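Local coordinates for leucine-rich repeat protein (PDB 4ECN) that is of unknown function but, as an extracellular protein built largely on leucine-rich repeats, probably binds other proteins, at residues F591-L597 with D613-T618; K632-N636 with E659-C665; M667-I673 with E691-T695; I673-T679 with S697-I703. One frame throughout, in Å; residues are numbered along the deposited sequence.

Interaction 1: residues F591-L597 with D613-T618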
loop_
_atom_site.group_PDB
_atom_site.type_symbol
_atom_site.label_atom_id
_atom_site.label_comp_id
_atom_site.label_asym_id
_atom_site.label_seq_id
_atom_site.Cartn_x
_atom_site.Cartn_y
_atom_site.Cartn_z
ATOM N N PHE A 591 -7.708 4.241 -30.142
ATOM C CA PHE A 591 -7.323 5.568 -29.649
ATOM C C PHE A 591 -6.817 6.422 -30.808
ATOM O O PHE A 591 -6.937 7.649 -30.811
ATOM C CB PHE A 591 -6.231 5.463 -28.571
ATOM C CG PHE A 591 -6.668 4.887 -27.259
ATOM C CD1 PHE A 591 -7.229 5.696 -26.280
ATOM C CD2 PHE A 591 -6.482 3.546 -26.979
ATOM C CE1 PHE A 591 -7.650 5.159 -25.060
ATOM C CE2 PHE A 591 -6.888 3.011 -25.755
ATOM C CZ PHE A 591 -7.475 3.819 -24.804
ATOM N N GLY A 592 -6.224 5.733 -31.775
ATOM C CA GLY A 592 -5.608 6.345 -32.936
ATOM C C GLY A 592 -4.120 6.423 -32.716
ATOM O O GLY A 592 -3.649 6.329 -31.579
ATOM N N THR A 593 -3.379 6.633 -33.808
ATOM C CA THR A 593 -1.912 6.693 -33.847
ATOM C C THR A 593 -1.357 8.007 -33.240
ATOM O O THR A 593 -0.145 8.138 -33.098
ATOM C CB THR A 593 -1.469 6.540 -35.295
ATOM O OG1 THR A 593 -2.128 7.542 -36.090
ATOM C CG2 THR A 593 -1.779 5.138 -35.839
ATOM N N ASN A 594 -2.229 8.959 -32.877
ATOM C CA ASN A 594 -1.844 10.223 -32.253
ATOM C C ASN A 594 -1.715 10.058 -30.735
ATOM O O ASN A 594 -1.197 10.952 -30.057
ATOM C CB ASN A 594 -2.846 11.336 -32.605
ATOM C CG ASN A 594 -2.611 11.964 -33.971
ATOM O OD1 ASN A 594 -1.658 11.637 -34.715
ATOM N ND2 ASN A 594 -3.460 12.909 -34.321
ATOM N N VAL A 595 -2.199 8.915 -30.208
ATOM C CA VAL A 595 -2.088 8.550 -28.806
ATOM C C VAL A 595 -0.865 7.639 -28.708
ATOM O O VAL A 595 -0.877 6.512 -29.222
ATOM C CB VAL A 595 -3.373 7.936 -28.213
ATOM C CG1 VAL A 595 -3.123 7.359 -26.822
ATOM C CG2 VAL A 595 -4.499 8.961 -28.175
ATOM N N LYS A 596 0.216 8.185 -28.111
ATOM C CA LYS A 596 1.510 7.540 -27.918
ATOM C C LYS A 596 1.588 6.943 -26.495
ATOM O O LYS A 596 1.716 7.686 -25.513
ATOM C CB LYS A 596 2.657 8.554 -28.171
ATOM C CG LYS A 596 2.633 9.262 -29.532
ATOM C CD LYS A 596 3.186 8.408 -30.670
ATOM C CE LYS A 596 3.013 9.027 -32.038
ATOM N NZ LYS A 596 3.620 8.175 -33.099
ATOM N N LEU A 597 1.497 5.603 -26.392
ATOM C CA LEU A 597 1.561 4.905 -25.109
ATOM C C LEU A 597 2.946 4.389 -24.803
ATOM O O LEU A 597 3.593 3.823 -25.674
ATOM C CB LEU A 597 0.582 3.711 -25.050
ATOM C CG LEU A 597 -0.944 3.971 -24.975
ATOM C CD1 LEU A 597 -1.669 2.716 -24.577
ATOM C CD2 LEU A 597 -1.303 4.988 -23.920
ATOM N N ASP A 613 -5.052 0.351 -35.881
ATOM C CA ASP A 613 -4.917 1.742 -35.439
ATOM C C ASP A 613 -5.212 1.891 -33.924
ATOM O O ASP A 613 -5.512 3.008 -33.485
ATOM C CB ASP A 613 -5.885 2.635 -36.261
ATOM C CG ASP A 613 -7.381 2.276 -36.210
ATOM O OD1 ASP A 613 -7.711 1.137 -35.803
ATOM O OD2 ASP A 613 -8.215 3.117 -36.640
ATOM N N PHE A 614 -5.118 0.779 -33.119
ATOM C CA PHE A 614 -5.421 0.790 -31.682
ATOM C C PHE A 614 -4.756 1.973 -31.012
ATOM O O PHE A 614 -5.435 2.757 -30.354
ATOM C CB PHE A 614 -5.022 -0.518 -30.971
ATOM C CG PHE A 614 -5.417 -0.523 -29.505
ATOM C CD1 PHE A 614 -6.757 -0.599 -29.125
ATOM C CD2 PHE A 614 -4.453 -0.415 -28.506
ATOM C CE1 PHE A 614 -7.124 -0.557 -27.772
ATOM C CE2 PHE A 614 -4.822 -0.382 -27.153
ATOM C CZ PHE A 614 -6.153 -0.455 -26.796
ATOM N N CYS A 615 -3.431 2.107 -31.207
ATOM C CA CYS A 615 -2.601 3.209 -30.726
ATOM C C CYS A 615 -1.230 3.158 -31.391
ATOM O O CYS A 615 -0.951 2.327 -32.266
ATOM C CB CYS A 615 -2.466 3.191 -29.203
ATOM S SG CYS A 615 -1.389 1.875 -28.576
ATOM N N ALA A 616 -0.385 4.088 -30.940
ATOM C CA ALA A 616 1.023 4.262 -31.245
ATOM C C ALA A 616 1.808 4.096 -29.948
ATOM O O ALA A 616 1.197 3.995 -28.873
ATOM C CB ALA A 616 1.250 5.617 -31.872
ATOM N N PHE A 617 3.140 4.034 -30.031
ATOM C CA PHE A 617 3.962 3.830 -28.851
ATOM C C PHE A 617 5.099 4.832 -28.805
ATOM O O PHE A 617 5.495 5.353 -29.852
ATOM C CB PHE A 617 4.506 2.388 -28.834
ATOM C CG PHE A 617 3.420 1.333 -28.824
ATOM C CD1 PHE A 617 2.780 0.977 -27.633
ATOM C CD2 PHE A 617 3.017 0.711 -30.005
ATOM C CE1 PHE A 617 1.751 0.020 -27.630
ATOM C CE2 PHE A 617 2.007 -0.260 -29.995
ATOM C CZ PHE A 617 1.374 -0.593 -28.811
ATOM N N THR A 618 5.607 5.118 -27.581
ATOM C CA THR A 618 6.714 6.056 -27.358
ATOM C C THR A 618 8.058 5.306 -27.397
ATOM O O THR A 618 8.099 4.077 -27.394
ATOM C CB THR A 618 6.561 6.852 -26.035
ATOM O OG1 THR A 618 6.720 6.016 -24.892
ATOM C CG2 THR A 618 5.273 7.617 -25.957
#
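Phe591 opens the contact by giving its backbone N to Phe614 O, 2.7 Å away, and that same oxygen lies at the edge of the Phe591 ring. With CG anti to the carbonyl carbon (chi1 -70°), the ring makes a T-shaped pair: its CD2-CE2 edge meets a face of Phe614, centroids of the Phe591 and Phe614 rings 5.4 Å apart and planes at 83°. Gly592 adds weak bonds from its N to Asp613 O and Phe614 O, and its own O receives a CA-H...O contact from Cys615. A type I turn from Gly592 to Val595 then lets Val595 O accept Ala616 N at 3.0 Å. Lys596 kinks at chi2 (-80°), which lays CD over Ala616 CB at 3.6 Å. On the opposite face of the strands Leu597 CD1 touches Cys615 SG at 4.1 Å. Its backbone completes the parallel pairing, Leu597 N to Ala616 O at 3.0 Å and Thr618 N to Leu597 O at 3.1 Å. In the leucine-rich repeat stack, strand 616-617 lies beside strand 596-601 at the end of that sheet, before strand 623-625 begins the next. Leu575 packs on Phe591 and Leu597, Leu600 on Phe614 and Phe617, and the Phe617 ring meets that of Phe638.

Interaction 2: residues K632-N636 with E659-C665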
loop_
_atom_site.group_PDB
_atom_site.type_symbol
_atom_site.label_atom_id
_atom_site.label_comp_id
_atom_site.label_asym_id
_atom_site.label_seq_id
_atom_site.Cartn_x
_atom_site.Cartn_y
_atom_site.Cartn_z
ATOM N N LYS A 632 -6.309 -14.168 -32.325
ATOM C CA LYS A 632 -6.134 -15.035 -33.492
ATOM C C LYS A 632 -4.840 -14.702 -34.268
ATOM O O LYS A 632 -4.286 -15.573 -34.944
ATOM C CB LYS A 632 -7.342 -14.895 -34.443
ATOM C CG LYS A 632 -8.701 -15.276 -33.880
ATOM C CD LYS A 632 -9.775 -14.907 -34.876
ATOM C CE LYS A 632 -11.165 -14.892 -34.298
ATOM N NZ LYS A 632 -12.183 -14.593 -35.342
ATOM N N TYR A 633 -4.406 -13.421 -34.223
ATOM C CA TYR A 633 -3.258 -12.885 -34.978
ATOM C C TYR A 633 -2.399 -11.902 -34.188
ATOM O O TYR A 633 -2.915 -11.215 -33.284
ATOM C CB TYR A 633 -3.749 -12.109 -36.237
ATOM C CG TYR A 633 -4.748 -12.831 -37.109
ATOM C CD1 TYR A 633 -4.328 -13.723 -38.092
ATOM C CD2 TYR A 633 -6.111 -12.584 -36.990
ATOM C CE1 TYR A 633 -5.243 -14.363 -38.928
ATOM C CE2 TYR A 633 -7.041 -13.249 -37.791
ATOM C CZ TYR A 633 -6.600 -14.128 -38.767
ATOM O OH TYR A 633 -7.510 -14.755 -39.579
ATOM N N ILE A 634 -1.109 -11.765 -34.610
ATOM C CA ILE A 634 -0.201 -10.754 -34.085
ATOM C C ILE A 634 -0.663 -9.437 -34.738
ATOM O O ILE A 634 -0.743 -9.381 -35.978
ATOM C CB ILE A 634 1.312 -11.085 -34.301
ATOM C CG1 ILE A 634 1.727 -12.392 -33.586
ATOM C CG2 ILE A 634 2.223 -9.920 -33.854
ATOM C CD1 ILE A 634 2.767 -13.171 -34.333
ATOM N N PRO A 635 -1.089 -8.415 -33.944
ATOM C CA PRO A 635 -1.570 -7.165 -34.563
ATOM C C PRO A 635 -0.421 -6.368 -35.212
ATOM O O PRO A 635 0.682 -6.326 -34.664
ATOM C CB PRO A 635 -2.196 -6.413 -33.383
ATOM C CG PRO A 635 -1.461 -6.907 -32.189
ATOM C CD PRO A 635 -1.112 -8.334 -32.464
ATOM N N ASN A 636 -0.676 -5.752 -36.386
ATOM C CA ASN A 636 0.327 -4.965 -37.116
ATOM C C ASN A 636 0.378 -3.503 -36.571
ATOM O O ASN A 636 0.179 -2.530 -37.322
ATOM C CB ASN A 636 0.034 -4.988 -38.618
ATOM C CG ASN A 636 1.190 -4.531 -39.462
ATOM O OD1 ASN A 636 2.354 -4.542 -39.045
ATOM N ND2 ASN A 636 0.908 -4.181 -40.694
ATOM N N GLU A 659 -6.255 -19.661 -37.131
ATOM C CA GLU A 659 -6.947 -19.278 -38.357
ATOM C C GLU A 659 -6.116 -19.592 -39.615
ATOM O O GLU A 659 -6.591 -19.339 -40.727
ATOM C CB GLU A 659 -7.320 -17.794 -38.325
ATOM C CG GLU A 659 -8.452 -17.495 -37.360
ATOM C CD GLU A 659 -9.725 -18.282 -37.615
ATOM O OE1 GLU A 659 -10.226 -18.261 -38.763
ATOM O OE2 GLU A 659 -10.213 -18.929 -36.659
ATOM N N GLY A 660 -4.931 -20.178 -39.444
ATOM C CA GLY A 660 -4.109 -20.584 -40.580
ATOM C C GLY A 660 -2.847 -19.788 -40.849
ATOM O O GLY A 660 -1.925 -20.296 -41.502
ATOM N N ARG A 661 -2.805 -18.523 -40.401
ATOM C CA ARG A 661 -1.614 -17.692 -40.572
ATOM C C ARG A 661 -1.514 -16.777 -39.366
ATOM O O ARG A 661 -2.531 -16.449 -38.767
ATOM C CB ARG A 661 -1.585 -16.948 -41.920
ATOM C CG ARG A 661 -2.828 -16.193 -42.344
ATOM C CD ARG A 661 -2.750 -15.865 -43.833
ATOM N NE ARG A 661 -1.525 -15.145 -44.218
ATOM C CZ ARG A 661 -1.401 -13.817 -44.228
ATOM N NH1 ARG A 661 -2.420 -13.045 -43.860
ATOM N NH2 ARG A 661 -0.252 -13.254 -44.594
ATOM N N ASN A 662 -0.289 -16.463 -38.940
ATOM C CA ASN A 662 -0.043 -15.740 -37.681
ATOM C C ASN A 662 -0.385 -14.228 -37.758
ATOM O O ASN A 662 -0.532 -13.615 -36.707
ATOM C CB ASN A 662 1.421 -15.912 -37.243
ATOM C CG ASN A 662 1.933 -17.348 -37.192
ATOM O OD1 ASN A 662 3.065 -17.614 -37.607
ATOM N ND2 ASN A 662 1.122 -18.319 -36.736
ATOM N N ILE A 663 -0.547 -13.647 -38.962
ATOM C CA ILE A 663 -0.912 -12.225 -39.148
ATOM C C ILE A 663 -2.159 -12.099 -40.066
ATOM O O ILE A 663 -2.347 -12.930 -40.961
ATOM C CB ILE A 663 0.272 -11.381 -39.702
ATOM C CG1 ILE A 663 0.845 -11.974 -41.030
ATOM C CG2 ILE A 663 1.345 -11.216 -38.619
ATOM C CD1 ILE A 663 1.808 -11.079 -41.850
ATOM N N SER A 664 -3.006 -11.068 -39.845
ATOM C CA SER A 664 -4.222 -10.865 -40.668
ATOM C C SER A 664 -3.942 -10.052 -41.963
ATOM O O SER A 664 -4.714 -10.154 -42.918
ATOM C CB SER A 664 -5.324 -10.179 -39.868
ATOM O OG SER A 664 -4.819 -9.115 -39.080
ATOM N N CYS A 665 -2.847 -9.273 -42.007
ATOM C CA CYS A 665 -2.496 -8.459 -43.175
ATOM C C CYS A 665 -1.594 -9.246 -44.139
ATOM O O CYS A 665 -1.123 -10.335 -43.811
ATOM C CB CYS A 665 -1.826 -7.154 -42.740
ATOM S SG CYS A 665 -0.197 -7.357 -41.964
HETATM O O HOH W 1 -4.344 -17.262 -37.015
#
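Tyr633 and Ile663 bring two loop backbones to within 4.8 Å, CA to CA, and one direct bond ties the loops, from Ile634 N to Asn662 O at 2.9 Å, nearly straight at the hydrogen (167°). A water adds a second link: it donates to Lys632 O and to Arg661 O and accepts from Glu659 N. Tyr633 covers more of the contact than any other residue. Its CG stands anti to the carbonyl carbon (chi1 -50°), which lays the ring against the 659-665 backbone. Ser664 CB sits over the middle of one face in a CH-pi contact, 3.8 Å from the Tyr633 ring centroid, and Tyr633 OH reaches Glu659 CB at 3.3 Å. Lys632 crosses Glu659 at a slant, CD meeting CG at 3.8 Å, but Lys632 NZ and Glu659 OE2 stay 4.9 Å apart, so any attraction between these charges is probably modest. Arg661 turns back on its own loop, NH1 and NH2 both gripping Cys665 O, with that oxygen in the guanidinium plane. Farther along, Cys665 SG packs on Asn636 ND2 at 3.6 Å, an amide whose ND2 bonds Asp669 O and whose OD1 accepts Lys671 N. These loops follow strands 623-625 and 646-650 and join successive turns of the repeat solenoid; Pro635 is packed on Ile610 and Phe651, and Ile663 on Tyr670.

Interaction 3: residues M667-I673 with E691-T695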
loop_
_atom_site.group_PDB
_atom_site.type_symbol
_atom_site.label_atom_id
_atom_site.label_comp_id
_atom_site.label_asym_id
_atom_site.label_seq_id
_atom_site.Cartn_x
_atom_site.Cartn_y
_atom_site.Cartn_z
HETATM N N MSE A 667 1.923 -9.908 -46.416
HETATM C CA MSE A 667 3.331 -9.875 -46.049
HETATM C C MSE A 667 3.957 -8.512 -46.415
HETATM O O MSE A 667 4.802 -7.986 -45.681
HETATM C CB MSE A 667 4.045 -11.027 -46.762
HETATM C CG MSE A 667 5.500 -11.205 -46.359
HETATM SE SE MSE A 667 5.728 -11.545 -44.455
HETATM C CE MSE A 667 7.092 -10.266 -44.087
ATOM N N ASP A 668 3.481 -7.923 -47.520
ATOM C CA ASP A 668 3.937 -6.642 -48.061
ATOM C C ASP A 668 3.525 -5.459 -47.152
ATOM O O ASP A 668 4.226 -4.440 -47.123
ATOM C CB ASP A 668 3.363 -6.460 -49.474
ATOM C CG ASP A 668 3.533 -7.705 -50.335
ATOM O OD1 ASP A 668 4.700 -8.067 -50.641
ATOM O OD2 ASP A 668 2.505 -8.365 -50.638
ATOM N N ASP A 669 2.413 -5.609 -46.404
ATOM C CA ASP A 669 1.906 -4.599 -45.472
ATOM C C ASP A 669 2.465 -4.772 -44.056
ATOM O O ASP A 669 2.446 -3.805 -43.284
ATOM C CB ASP A 669 0.375 -4.652 -45.402
ATOM C CG ASP A 669 -0.372 -4.174 -46.631
ATOM O OD1 ASP A 669 0.197 -3.356 -47.402
ATOM O OD2 ASP A 669 -1.546 -4.565 -46.794
ATOM N N TYR A 670 2.940 -5.998 -43.702
ATOM C CA TYR A 670 3.454 -6.303 -42.363
ATOM C C TYR A 670 4.772 -5.538 -42.102
ATOM O O TYR A 670 5.701 -5.606 -42.922
ATOM C CB TYR A 670 3.636 -7.808 -42.170
ATOM C CG TYR A 670 3.905 -8.168 -40.726
ATOM C CD1 TYR A 670 2.986 -7.861 -39.727
ATOM C CD2 TYR A 670 5.059 -8.839 -40.361
ATOM C CE1 TYR A 670 3.240 -8.166 -38.393
ATOM C CE2 TYR A 670 5.317 -9.165 -39.033
ATOM C CZ TYR A 670 4.403 -8.834 -38.050
ATOM O OH TYR A 670 4.670 -9.151 -36.739
ATOM N N LYS A 671 4.810 -4.776 -40.964
ATOM C CA LYS A 671 5.898 -3.873 -40.514
ATOM C C LYS A 671 6.863 -4.483 -39.466
ATOM O O LYS A 671 7.843 -3.833 -39.104
ATOM C CB LYS A 671 5.297 -2.592 -39.874
ATOM C CG LYS A 671 4.396 -1.727 -40.766
ATOM C CD LYS A 671 3.707 -0.564 -40.002
ATOM C CE LYS A 671 2.590 -0.975 -39.044
ATOM N NZ LYS A 671 2.018 0.168 -38.273
ATOM N N GLY A 672 6.561 -5.674 -38.958
ATOM C CA GLY A 672 7.375 -6.334 -37.937
ATOM C C GLY A 672 7.195 -5.765 -36.541
ATOM O O GLY A 672 6.294 -4.950 -36.316
ATOM N N ILE A 673 8.058 -6.195 -35.588
ATOM C CA ILE A 673 8.047 -5.780 -34.175
ATOM C C ILE A 673 9.438 -5.268 -33.762
ATOM O O ILE A 673 10.433 -5.991 -33.912
ATOM C CB ILE A 673 7.595 -6.939 -33.214
ATOM C CG1 ILE A 673 6.359 -7.733 -33.731
ATOM C CG2 ILE A 673 7.421 -6.446 -31.755
ATOM C CD1 ILE A 673 5.954 -8.921 -32.906
ATOM N N GLU A 691 7.700 -14.198 -40.881
ATOM C CA GLU A 691 7.165 -12.842 -40.972
ATOM C C GLU A 691 7.901 -11.866 -40.066
ATOM O O GLU A 691 7.989 -10.686 -40.392
ATOM C CB GLU A 691 5.680 -12.855 -40.573
ATOM C CG GLU A 691 4.894 -14.032 -41.140
ATOM C CD GLU A 691 4.781 -15.277 -40.282
ATOM O OE1 GLU A 691 4.135 -15.199 -39.213
ATOM O OE2 GLU A 691 5.237 -16.354 -40.728
ATOM N N LEU A 692 8.379 -12.342 -38.905
ATOM C CA LEU A 692 9.097 -11.518 -37.953
ATOM C C LEU A 692 10.519 -11.219 -38.435
ATOM O O LEU A 692 10.987 -10.102 -38.312
ATOM C CB LEU A 692 9.146 -12.221 -36.601
ATOM C CG LEU A 692 7.823 -12.460 -35.876
ATOM C CD1 LEU A 692 8.037 -13.286 -34.606
ATOM C CD2 LEU A 692 7.149 -11.165 -35.522
ATOM N N PHE A 693 11.191 -12.201 -39.004
ATOM C CA PHE A 693 12.567 -12.094 -39.446
ATOM C C PHE A 693 12.642 -11.395 -40.806
ATOM O O PHE A 693 13.462 -10.482 -40.990
ATOM C CB PHE A 693 13.181 -13.503 -39.480
ATOM C CG PHE A 693 13.131 -14.112 -38.093
ATOM C CD1 PHE A 693 14.036 -13.715 -37.110
ATOM C CD2 PHE A 693 12.112 -14.987 -37.738
ATOM C CE1 PHE A 693 13.944 -14.212 -35.809
ATOM C CE2 PHE A 693 12.021 -15.485 -36.438
ATOM C CZ PHE A 693 12.951 -15.114 -35.486
ATOM N N ALA A 694 11.738 -11.774 -41.727
ATOM C CA ALA A 694 11.621 -11.188 -43.053
ATOM C C ALA A 694 11.449 -9.678 -42.958
ATOM O O ALA A 694 11.959 -8.973 -43.819
ATOM C CB ALA A 694 10.454 -11.807 -43.786
ATOM N N THR A 695 10.814 -9.178 -41.874
ATOM C CA THR A 695 10.570 -7.743 -41.659
ATOM C C THR A 695 11.707 -7.062 -40.830
ATOM O O THR A 695 11.572 -5.892 -40.435
ATOM C CB THR A 695 9.216 -7.513 -40.983
ATOM O OG1 THR A 695 9.103 -8.336 -39.831
ATOM C CG2 THR A 695 8.074 -7.788 -41.887
#
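A short, weakly bonded helical turn on the non-strand side of the repeat solenoid, residues 691-694, rests with Thr695 against the loop 667-673. The contact is made by packing. Tyr670 comes edge-on: Glu691 O lies in the plane of its ring, 3.4 Å from CE2, and Tyr670 OH touches Leu692 CD2, also at 3.4 Å. Tyr670 CG, anti to the backbone N (chi1 -169°), sets the ring edge against the helical turn, while Thr695 CG2 abuts CD2 of Tyr670 at 3.5 Å. Met667, a selenomethionine, brings its CE against both Thr695 CG2 (3.5 Å) and Ala694 CB (3.7 Å). Gly672, at positive phi, brings its CA beside Thr695 OG1. Replacing Tyr670 with alanine would probably open a gap beside the Leu692 and Thr695 methyls and let them shift. Ile673 CD1 closes the far end on Leu692 CD2 at 3.6 Å. Around this, Tyr670 packs on Asn636, and Ile673 on Met646 and Val649 of strand 646-650.

Interaction 4: residues I673-T679 with S697-I703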
loop_
_atom_site.group_PDB
_atom_site.type_symbol
_atom_site.label_atom_id
_atom_site.label_comp_id
_atom_site.label_asym_id
_atom_site.label_seq_id
_atom_site.Cartn_x
_atom_site.Cartn_y
_atom_site.Cartn_z
ATOM N N ILE A 673 8.058 -6.195 -35.588
ATOM C CA ILE A 673 8.047 -5.780 -34.175
ATOM C C ILE A 673 9.438 -5.268 -33.762
ATOM O O ILE A 673 10.433 -5.991 -33.912
ATOM C CB ILE A 673 7.595 -6.939 -33.214
ATOM C CG1 ILE A 673 6.359 -7.733 -33.731
ATOM C CG2 ILE A 673 7.421 -6.446 -31.755
ATOM C CD1 ILE A 673 5.954 -8.921 -32.906
ATOM N N ASN A 674 9.498 -4.056 -33.178
ATOM C CA ASN A 674 10.743 -3.472 -32.689
ATOM C C ASN A 674 10.913 -3.827 -31.199
ATOM O O ASN A 674 10.716 -2.984 -30.333
ATOM C CB ASN A 674 10.748 -1.965 -32.930
ATOM C CG ASN A 674 9.549 -1.237 -32.364
ATOM O OD1 ASN A 674 8.396 -1.495 -32.716
ATOM N ND2 ASN A 674 9.805 -0.300 -31.479
ATOM N N ALA A 675 11.249 -5.097 -30.904
ATOM C CA ALA A 675 11.390 -5.600 -29.541
ATOM C C ALA A 675 12.411 -6.719 -29.461
ATOM O O ALA A 675 12.469 -7.574 -30.353
ATOM C CB ALA A 675 10.053 -6.094 -29.017
ATOM N N SER A 676 13.212 -6.716 -28.368
ATOM C CA SER A 676 14.274 -7.690 -28.127
ATOM C C SER A 676 13.705 -9.066 -27.810
ATOM O O SER A 676 14.263 -10.046 -28.271
ATOM C CB SER A 676 15.169 -7.227 -26.986
ATOM O OG SER A 676 15.671 -5.921 -27.230
ATOM N N THR A 677 12.594 -9.142 -27.043
ATOM C CA THR A 677 11.959 -10.408 -26.671
ATOM C C THR A 677 10.510 -10.445 -27.194
ATOM O O THR A 677 9.746 -9.483 -27.048
ATOM C CB THR A 677 12.019 -10.641 -25.150
ATOM O OG1 THR A 677 13.384 -10.655 -24.712
ATOM C CG2 THR A 677 11.361 -11.943 -24.735
ATOM N N VAL A 678 10.153 -11.577 -27.829
ATOM C CA VAL A 678 8.820 -11.819 -28.385
ATOM C C VAL A 678 8.326 -13.114 -27.778
ATOM O O VAL A 678 8.983 -14.141 -27.949
ATOM C CB VAL A 678 8.794 -11.824 -29.934
ATOM C CG1 VAL A 678 7.417 -12.211 -30.457
ATOM C CG2 VAL A 678 9.216 -10.468 -30.487
ATOM N N THR A 679 7.223 -13.043 -26.987
ATOM C CA THR A 679 6.678 -14.223 -26.327
ATOM C C THR A 679 5.441 -14.657 -27.059
ATOM O O THR A 679 4.464 -13.908 -27.129
ATOM C CB THR A 679 6.397 -13.980 -24.849
ATOM O OG1 THR A 679 7.487 -13.280 -24.239
ATOM C CG2 THR A 679 6.047 -15.274 -24.104
ATOM N N SER A 697 12.948 -7.618 -37.747
ATOM C CA SER A 697 12.651 -7.392 -36.337
ATOM C C SER A 697 13.904 -7.690 -35.477
ATOM O O SER A 697 14.518 -8.747 -35.638
ATOM C CB SER A 697 11.464 -8.243 -35.906
ATOM O OG SER A 697 10.287 -7.858 -36.596
ATOM N N PRO A 698 14.343 -6.754 -34.595
ATOM C CA PRO A 698 15.580 -6.998 -33.820
ATOM C C PRO A 698 15.344 -7.913 -32.619
ATOM O O PRO A 698 15.613 -7.522 -31.474
ATOM C CB PRO A 698 16.008 -5.596 -33.380
ATOM C CG PRO A 698 14.759 -4.796 -33.391
ATOM C CD PRO A 698 13.755 -5.433 -34.286
ATOM N N ILE A 699 14.875 -9.145 -32.888
ATOM C CA ILE A 699 14.576 -10.133 -31.854
ATOM C C ILE A 699 15.852 -10.877 -31.455
ATOM O O ILE A 699 16.557 -11.405 -32.329
ATOM C CB ILE A 699 13.480 -11.118 -32.342
ATOM C CG1 ILE A 699 12.284 -10.364 -32.973
ATOM C CG2 ILE A 699 13.016 -12.036 -31.193
ATOM C CD1 ILE A 699 11.199 -11.255 -33.620
ATOM N N SER A 700 16.136 -10.934 -30.134
ATOM C CA SER A 700 17.282 -11.651 -29.554
ATOM C C SER A 700 16.833 -12.889 -28.776
ATOM O O SER A 700 17.633 -13.801 -28.582
ATOM C CB SER A 700 18.088 -10.739 -28.645
ATOM O OG SER A 700 17.320 -10.310 -27.539
ATOM N N THR A 701 15.561 -12.919 -28.316
ATOM C CA THR A 701 14.941 -14.051 -27.620
ATOM C C THR A 701 13.567 -14.282 -28.246
ATOM O O THR A 701 12.767 -13.338 -28.301
ATOM C CB THR A 701 14.865 -13.814 -26.095
ATOM O OG1 THR A 701 16.143 -13.428 -25.597
ATOM C CG2 THR A 701 14.403 -15.034 -25.338
ATOM N N ILE A 702 13.294 -15.519 -28.743
ATOM C CA ILE A 702 11.991 -15.862 -29.331
ATOM C C ILE A 702 11.432 -16.998 -28.497
ATOM O O ILE A 702 12.078 -18.035 -28.389
ATOM C CB ILE A 702 12.031 -16.177 -30.869
ATOM C CG1 ILE A 702 10.633 -16.265 -31.484
ATOM C CG2 ILE A 702 12.881 -17.409 -31.245
ATOM C CD1 ILE A 702 10.001 -15.024 -31.715
ATOM N N ILE A 703 10.264 -16.790 -27.854
ATOM C CA ILE A 703 9.700 -17.836 -26.995
ATOM C C ILE A 703 8.483 -18.405 -27.736
ATOM O O ILE A 703 7.452 -17.747 -27.841
ATOM C CB ILE A 703 9.390 -17.348 -25.539
ATOM C CG1 ILE A 703 10.562 -16.527 -24.958
ATOM C CG2 ILE A 703 9.069 -18.529 -24.627
ATOM C CD1 ILE A 703 10.311 -15.895 -23.641
HETATM O O HOH W 2 17.563 -6.552 -29.515
HETATM O O HOH W 3 16.014 -10.746 -25.170
#
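The flat group at the centre is the Ser676 peptide carbonyl, whose oxygen takes two amides: Ser700 N comes at 2.8 Å in the carbonyl plane, on a lone pair, and Thr701 N at 3.2 Å is tilted 16° from it. Beyond this fork the strands 677-679 and 701-703 run parallel, their axes 3° apart, with Val678 N bonded to Thr701 O and Ile703 N to Val678 O at 2.9 Å. On one face of the pair Thr677 lies beside Thr701 and Thr679 beside Ile703; a water joins Thr677 OG1, Thr701 OG1 and Ser700 OG. On the other face Val678 CB meets Ile702 CD1 at 3.9 Å, and Val678 CG2 meets Ile699 CD1 at 3.8 Å. Val678 CG1 is anti to the backbone N (chi1 175°), which turns CG2 to Ile699. At the start of the segments Ser697 OG accepts Ile673 N at 3.0 Å, and the hydroxyl also bonds Leu692 O. With an alanine in place of Ser697, Ile673 N would probably be left without this acceptor and Leu692 O would lose the Ser697 hydroxyl. The split fits leucine-rich repeats: apolar Val678, Ile699 and Ile702 turn to the core with Leu692, whereas Thr677, Thr679 and Thr701, with Ile703 among them, probably line the concave face. The amides of Val678, Ser700, Thr701 and Ile703 are thus satisfied in a buried place, and water serves the clustered hydroxyls.

Overall arrangement
Interaction 4 is the buried one, a parallel strand pair with a regular run of backbone bonds, whereas interactions 1, 2 and 3 are only partly buried. Interactions 3 and 4 share Ile673 and hold the same beta-alpha-beta unit, one through its helix and the other through its strands. Interaction 2 touches interaction 3 through Asn636, which bonds its loop, and interaction 4 through Ile634 against Ile673. Interaction 1 belongs to an earlier sheet and touches none of the others; its centre lies about 20 Å from that of interaction 2. Chemistry follows place: strand pairing and aromatic packing in 1, a water and a tyrosine between loops in 2, packing without hydrogen bonds between the segments in 3.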